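Local atomic coordinates of endoglucanase (Thermotoga maritima, PDB entry 2FVG), a protein that probably acts as a metal-dependent aminopeptidase of the peptidase M42 family, using two divalent metal cations per subunit, despite its name. Residues F259-D264 and K327-E332; I176-S181 and N321-I326. All blocks are in the same frame, centred on the assembly; numbering follows the deposited sequence.

Contact 1: residues F259-D264 and K327-E332; sequences FQTIVD and KVLVEE
Leu329 meets Ile262 and Thr261 with its two methyl groups divided between them, a compact example of one branched side chain bridging neighbouring positions on another helix. Its CD1 lies over the crotch of Ile262, nearest to CG1 of Ile262 at 4.1 Å, with CG2 of that isoleucine only slightly farther from the same methyl, at 4.3 Å. CD2 of Leu329 stands 4.5 Å from CG2 of Thr261, a looser approach. The two larger side chains cross at about a right angle. Leu329 points its CB at the other helix, and with CG anti to the carbonyl carbon (chi1 -69°) the fork is directed at helix 256-268. Ile262, by contrast, offers its flank: the leucine methyl settles where the two branches part, and CD1 at the end of the isoleucine lies farther off. Thr261, unlike Ile262, presents a methyl at the end of its side chain, CG2, while its hydroxyl OG1 bonds back to the carbonyl oxygen of Glu257 one turn earlier in the same helix.

Helices 256-268 and 316-332 meet here beside the mixed sheet that forms the core of the M42 peptidase catalytic domain, and Ile262 also rests on Ile245 of strand 244-245. Ile335 of the short helix 334-337 touches both Thr261 and Ile262 and so extends the apolar cluster; Lys334 of that helix lies against Thr261 as well. One turn beyond Thr261, Thr265 adds a further contact to Leu329, and its OG1 is hydrogen-bonded to the backbone O of Thr261. The nearest CA atoms across the two segments, those of Ile262 and Leu329, are 7.3 Å apart, and the buried area is small, 106 Å² in all, because few side chains meet.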
loop_
_atom_site.group_PDB
_atom_site.type_symbol
_atom_site.label_atom_id
_atom_site.label_comp_id
_atom_site.label_asym_id
_atom_site.label_seq_id
_atom_site.Cartn_x
_atom_site.Cartn_y
_atom_site.Cartn_z
ATOM N N PHE A 259 6.610 5.055 20.294
ATOM C CA PHE A 259 6.348 3.626 20.362
ATOM C C PHE A 259 5.399 3.327 21.530
ATOM O O PHE A 259 4.376 2.668 21.355
ATOM C CB PHE A 259 7.658 2.817 20.492
ATOM C CG PHE A 259 7.432 1.333 20.727
ATOM C CD1 PHE A 259 7.202 0.467 19.662
ATOM C CD2 PHE A 259 7.424 0.813 22.017
ATOM C CE1 PHE A 259 6.969 -0.901 19.882
ATOM C CE2 PHE A 259 7.201 -0.544 22.240
ATOM C CZ PHE A 259 6.971 -1.400 21.170
ATOM N N GLN A 260 5.733 3.859 22.702
ATOM C CA GLN A 260 4.989 3.611 23.927
ATOM C C GLN A 260 3.589 4.198 23.914
ATOM O O GLN A 260 2.677 3.591 24.459
ATOM C CB GLN A 260 5.777 4.117 25.138
ATOM C CG GLN A 260 5.298 3.563 26.483
ATOM C CD GLN A 260 5.453 2.048 26.590
ATOM O OE1 GLN A 260 6.498 1.485 26.249
ATOM N NE2 GLN A 260 4.411 1.385 27.072
ATOM N N THR A 261 3.422 5.370 23.300
ATOM C CA THR A 261 2.102 5.993 23.173
ATOM C C THR A 261 1.178 5.098 22.368
ATOM O O THR A 261 0.006 4.921 22.721
ATOM C CB THR A 261 2.177 7.385 22.489
ATOM O OG1 THR A 261 2.936 8.269 23.312
ATOM C CG2 THR A 261 0.789 7.984 22.273
ATOM N N ILE A 262 1.703 4.543 21.280
ATOM C CA ILE A 262 0.921 3.665 20.432
ATOM C C ILE A 262 0.505 2.400 21.196
ATOM O O ILE A 262 -0.658 1.998 21.184
ATOM C CB ILE A 262 1.680 3.310 19.149
ATOM C CG1 ILE A 262 1.950 4.579 18.339
ATOM C CG2 ILE A 262 0.857 2.362 18.308
ATOM C CD1 ILE A 262 2.837 4.359 17.087
ATOM N N VAL A 263 1.457 1.797 21.886
ATOM C CA VAL A 263 1.194 0.598 22.676
ATOM C C VAL A 263 0.183 0.871 23.784
ATOM O O VAL A 263 -0.757 0.099 23.977
ATOM C CB VAL A 263 2.495 0.050 23.305
ATOM C CG1 VAL A 263 2.185 -0.931 24.446
ATOM C CG2 VAL A 263 3.351 -0.571 22.250
ATOM N N ASP A 264 0.377 1.959 24.515
ATOM C CA ASP A 264 -0.543 2.288 25.611
ATOM C C ASP A 264 -1.951 2.584 25.080
ATOM O O ASP A 264 -2.934 2.135 25.651
ATOM C CB ASP A 264 0.025 3.422 26.445
ATOM C CG ASP A 264 1.266 2.998 27.229
ATOM O OD1 ASP A 264 1.696 1.832 27.085
ATOM O OD2 ASP A 264 1.809 3.822 27.998
ATOM N N LYS A 327 -7.612 5.616 14.330
ATOM C CA LYS A 327 -8.632 6.600 14.647
ATOM C C LYS A 327 -8.435 7.204 16.048
ATOM O O LYS A 327 -8.544 8.420 16.217
ATOM C CB LYS A 327 -10.029 6.019 14.479
ATOM C CG LYS A 327 -11.093 7.065 14.550
ATOM C CD LYS A 327 -12.472 6.480 14.463
ATOM C CE LYS A 327 -13.477 7.608 14.500
ATOM N NZ LYS A 327 -14.869 7.145 14.261
ATOM N N VAL A 328 -8.131 6.357 17.030
ATOM C CA VAL A 328 -7.877 6.800 18.405
ATOM C C VAL A 328 -6.603 7.642 18.487
ATOM O O VAL A 328 -6.594 8.668 19.148
ATOM C CB VAL A 328 -7.796 5.632 19.409
ATOM C CG1 VAL A 328 -7.729 6.183 20.852
ATOM C CG2 VAL A 328 -9.015 4.740 19.273
ATOM N N LEU A 329 -5.540 7.251 17.782
ATOM C CA LEU A 329 -4.310 8.059 17.789
ATOM C C LEU A 329 -4.559 9.472 17.255
ATOM O O LEU A 329 -3.988 10.446 17.765
ATOM C CB LEU A 329 -3.184 7.378 17.025
ATOM C CG LEU A 329 -2.652 6.127 17.717
ATOM C CD1 LEU A 329 -1.790 5.319 16.780
ATOM C CD2 LEU A 329 -1.886 6.530 18.963
ATOM N N VAL A 330 -5.420 9.560 16.237
ATOM C CA VAL A 330 -5.794 10.816 15.606
ATOM C C VAL A 330 -6.705 11.698 16.490
ATOM O O VAL A 330 -6.499 12.901 16.604
ATOM C CB VAL A 330 -6.424 10.550 14.235
ATOM C CG1 VAL A 330 -7.110 11.807 13.668
ATOM C CG2 VAL A 330 -5.349 10.055 13.282
ATOM N N GLU A 331 -7.693 11.088 17.126
ATOM C CA GLU A 331 -8.626 11.833 17.930
ATOM C C GLU A 331 -8.054 12.310 19.246
ATOM O O GLU A 331 -8.398 13.387 19.687
ATOM C CB GLU A 331 -9.935 11.057 18.116
ATOM C CG GLU A 331 -10.662 10.860 16.793
ATOM C CD GLU A 331 -12.100 10.462 16.970
ATOM O OE1 GLU A 331 -12.368 9.662 17.888
ATOM O OE2 GLU A 331 -12.961 10.936 16.191
ATOM N N GLU A 332 -7.162 11.533 19.850
ATOM C CA GLU A 332 -6.569 11.899 21.139
ATOM C C GLU A 332 -5.410 12.882 21.020
ATOM O O GLU A 332 -5.244 13.746 21.880
ATOM C CB GLU A 332 -6.119 10.660 21.915
ATOM C CG GLU A 332 -7.253 9.756 22.354
ATOM C CD GLU A 332 -6.796 8.626 23.265
ATOM O OE1 GLU A 332 -5.599 8.569 23.627
ATOM O OE2 GLU A 332 -7.652 7.787 23.624
#

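Contact 2: residues I176-S181 and N321-I326; sequences IDVLES and NTKKLI
Val178 pushes its CG2 methyl into the angle between Lys323 and Ile326, and this is the close-packed part of the contact. That methyl lies 3.8 Å from CG of Lys323, equally near the backbone O of Lys323, and CG2 of Val178 is 4.0 Å from CG2 of Ile326. Val178 and Lys323 run past each other in opposite directions. With CG anti to the backbone N (chi1 175°), the lysine lays its aliphatic stem against the valine, and its CD rests on CB of Asp177 at 3.8 Å. Asp177 is itself buried, its OD2 hydrogen-bonded to the hydroxyl of Tyr319.

The loose side holds the end of Lys323 and Ser181, both partly exposed. The lysine bends at chi3 (82°), and its ammonium group pairs with Glu320 in a salt bridge; NZ of Lys323 and OD2 of Asp177 stay 5.6 Å apart, too far for a salt bridge, though the opposite charges may attract weakly. Ser181 turns OG back to O of Val178, 2.8 Å away.

The helix axes approach to 9.6 Å and cross at -60°, an oblique packing of two helices flanking the central sheet of an M42 peptidase; helix 166-180 carries, near its start, the predicted metal ligand Asp167.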
loop_
_atom_site.group_PDB
_atom_site.type_symbol
_atom_site.label_atom_id
_atom_site.label_comp_id
_atom_site.label_asym_id
_atom_site.label_seq_id
_atom_site.Cartn_x
_atom_site.Cartn_y
_atom_site.Cartn_z
ATOM N N ILE A 176 -8.952 5.642 4.227
ATOM C CA ILE A 176 -10.272 5.966 3.685
ATOM C C ILE A 176 -11.378 5.592 4.673
ATOM O O ILE A 176 -12.348 6.341 4.814
ATOM C CB ILE A 176 -10.526 5.238 2.363
ATOM C CG1 ILE A 176 -9.483 5.648 1.328
ATOM C CG2 ILE A 176 -11.921 5.555 1.822
ATOM C CD1 ILE A 176 -9.623 4.891 0.004
ATOM N N ASP A 177 -11.239 4.446 5.350
ATOM C CA ASP A 177 -12.260 3.998 6.321
ATOM C C ASP A 177 -12.268 4.850 7.583
ATOM O O ASP A 177 -13.318 5.032 8.193
ATOM C CB ASP A 177 -12.103 2.509 6.700
ATOM C CG ASP A 177 -12.576 1.553 5.593
ATOM O OD1 ASP A 177 -12.961 2.007 4.481
ATOM O OD2 ASP A 177 -12.555 0.330 5.847
ATOM N N VAL A 178 -11.098 5.328 8.000
ATOM C CA VAL A 178 -11.016 6.199 9.168
ATOM C C VAL A 178 -11.786 7.468 8.834
ATOM O O VAL A 178 -12.598 7.942 9.627
ATOM C CB VAL A 178 -9.552 6.514 9.561
ATOM C CG1 VAL A 178 -9.496 7.639 10.621
ATOM C CG2 VAL A 178 -8.872 5.260 10.073
ATOM N N LEU A 179 -11.557 7.982 7.626
ATOM C CA LEU A 179 -12.246 9.190 7.169
ATOM C C LEU A 179 -13.745 8.987 6.996
ATOM O O LEU A 179 -14.535 9.859 7.382
ATOM C CB LEU A 179 -11.613 9.700 5.884
ATOM C CG LEU A 179 -10.261 10.376 6.098
ATOM C CD1 LEU A 179 -9.548 10.612 4.751
ATOM C CD2 LEU A 179 -10.453 11.685 6.875
ATOM N N GLU A 180 -14.143 7.849 6.420
ATOM C CA GLU A 180 -15.576 7.559 6.263
ATOM C C GLU A 180 -16.292 7.384 7.586
ATOM O O GLU A 180 -17.490 7.672 7.684
ATOM C CB GLU A 180 -15.844 6.333 5.394
ATOM C CG GLU A 180 -15.767 6.601 3.918
ATOM C CD GLU A 180 -16.684 5.705 3.103
ATOM O OE1 GLU A 180 -17.191 4.694 3.643
ATOM O OE2 GLU A 180 -16.904 6.021 1.911
ATOM N N SER A 181 -15.568 6.922 8.606
ATOM C CA SER A 181 -16.174 6.696 9.917
ATOM C C SER A 181 -16.438 8.006 10.634
ATOM O O SER A 181 -17.007 8.000 11.716
ATOM C CB SER A 181 -15.289 5.815 10.809
ATOM O OG SER A 181 -14.245 6.570 11.418
ATOM N N ASN A 321 -8.862 -3.577 13.619
ATOM C CA ASN A 321 -8.121 -3.100 14.776
ATOM C C ASN A 321 -7.085 -2.053 14.419
ATOM O O ASN A 321 -6.796 -1.157 15.226
ATOM C CB ASN A 321 -7.515 -4.267 15.514
ATOM C CG ASN A 321 -8.534 -4.999 16.309
ATOM O OD1 ASN A 321 -9.273 -4.390 17.081
ATOM N ND2 ASN A 321 -8.591 -6.310 16.141
ATOM N N THR A 322 -6.517 -2.185 13.223
ATOM C CA THR A 322 -5.589 -1.192 12.692
ATOM C C THR A 322 -6.347 0.127 12.507
ATOM O O THR A 322 -5.887 1.188 12.954
ATOM C CB THR A 322 -5.027 -1.621 11.346
ATOM O OG1 THR A 322 -4.448 -2.920 11.478
ATOM C CG2 THR A 322 -3.931 -0.633 10.876
ATOM N N LYS A 323 -7.510 0.056 11.858
ATOM C CA LYS A 323 -8.365 1.216 11.659
ATOM C C LYS A 323 -8.764 1.821 13.013
ATOM O O LYS A 323 -8.747 3.043 13.173
ATOM C CB LYS A 323 -9.609 0.814 10.864
ATOM C CG LYS A 323 -10.638 1.929 10.700
ATOM C CD LYS A 323 -12.027 1.419 10.342
ATOM C CE LYS A 323 -12.807 0.938 11.574
ATOM N NZ LYS A 323 -14.208 0.505 11.240
ATOM N N LYS A 324 -9.142 0.987 13.985
ATOM C CA LYS A 324 -9.509 1.496 15.316
ATOM C C LYS A 324 -8.347 2.251 15.944
ATOM O O LYS A 324 -8.515 3.345 16.437
ATOM C CB LYS A 324 -9.923 0.375 16.270
ATOM C CG LYS A 324 -11.350 -0.150 16.153
ATOM C CD LYS A 324 -11.595 -1.154 17.287
ATOM C CE LYS A 324 -12.979 -1.790 17.254
ATOM N NZ LYS A 324 -13.164 -2.696 16.092
ATOM N N LEU A 325 -7.165 1.649 15.925
ATOM C CA LEU A 325 -5.955 2.246 16.494
ATOM C C LEU A 325 -5.576 3.589 15.860
ATOM O O LEU A 325 -5.244 4.526 16.566
ATOM C CB LEU A 325 -4.775 1.263 16.412
ATOM C CG LEU A 325 -3.462 1.634 17.097
ATOM C CD1 LEU A 325 -3.677 1.998 18.581
ATOM C CD2 LEU A 325 -2.458 0.506 16.954
ATOM N N ILE A 326 -5.611 3.675 14.539
ATOM C CA ILE A 326 -5.307 4.914 13.842
ATOM C C ILE A 326 -6.340 5.987 14.240
ATOM O O ILE A 326 -5.984 7.131 14.487
ATOM C CB ILE A 326 -5.356 4.733 12.288
ATOM C CG1 ILE A 326 -4.281 3.757 11.768
ATOM C CG2 ILE A 326 -5.210 6.069 11.579
ATOM C CD1 ILE A 326 -2.866 4.097 12.208
#

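Overall arrangement
Following the chain from the N terminus, helix 166-180 supplies 176-181 first, then helix 256-268 supplies 259-264, and helix 316-332 supplies both remaining segments in immediate succession. Contact 2 closes a loop of 139 residues and contact 1 one of 62. Because 259-264 lies within the longer loop while 327-332 comes after its end, the two loops cross. Helix 316-332 is thus a shared partner, packing 321-326 on helix 166-180 and 327-332 on helix 256-268; its Leu325 and Ile326 also lie on Ile300 of strand 297-306, tying all three helices to the mixed sheet. The contacts connect directly: NZ of Lys327 lies 3.0 Å from OG of Ser181, a probable hydrogen bond, and Leu325 packs against Ile262.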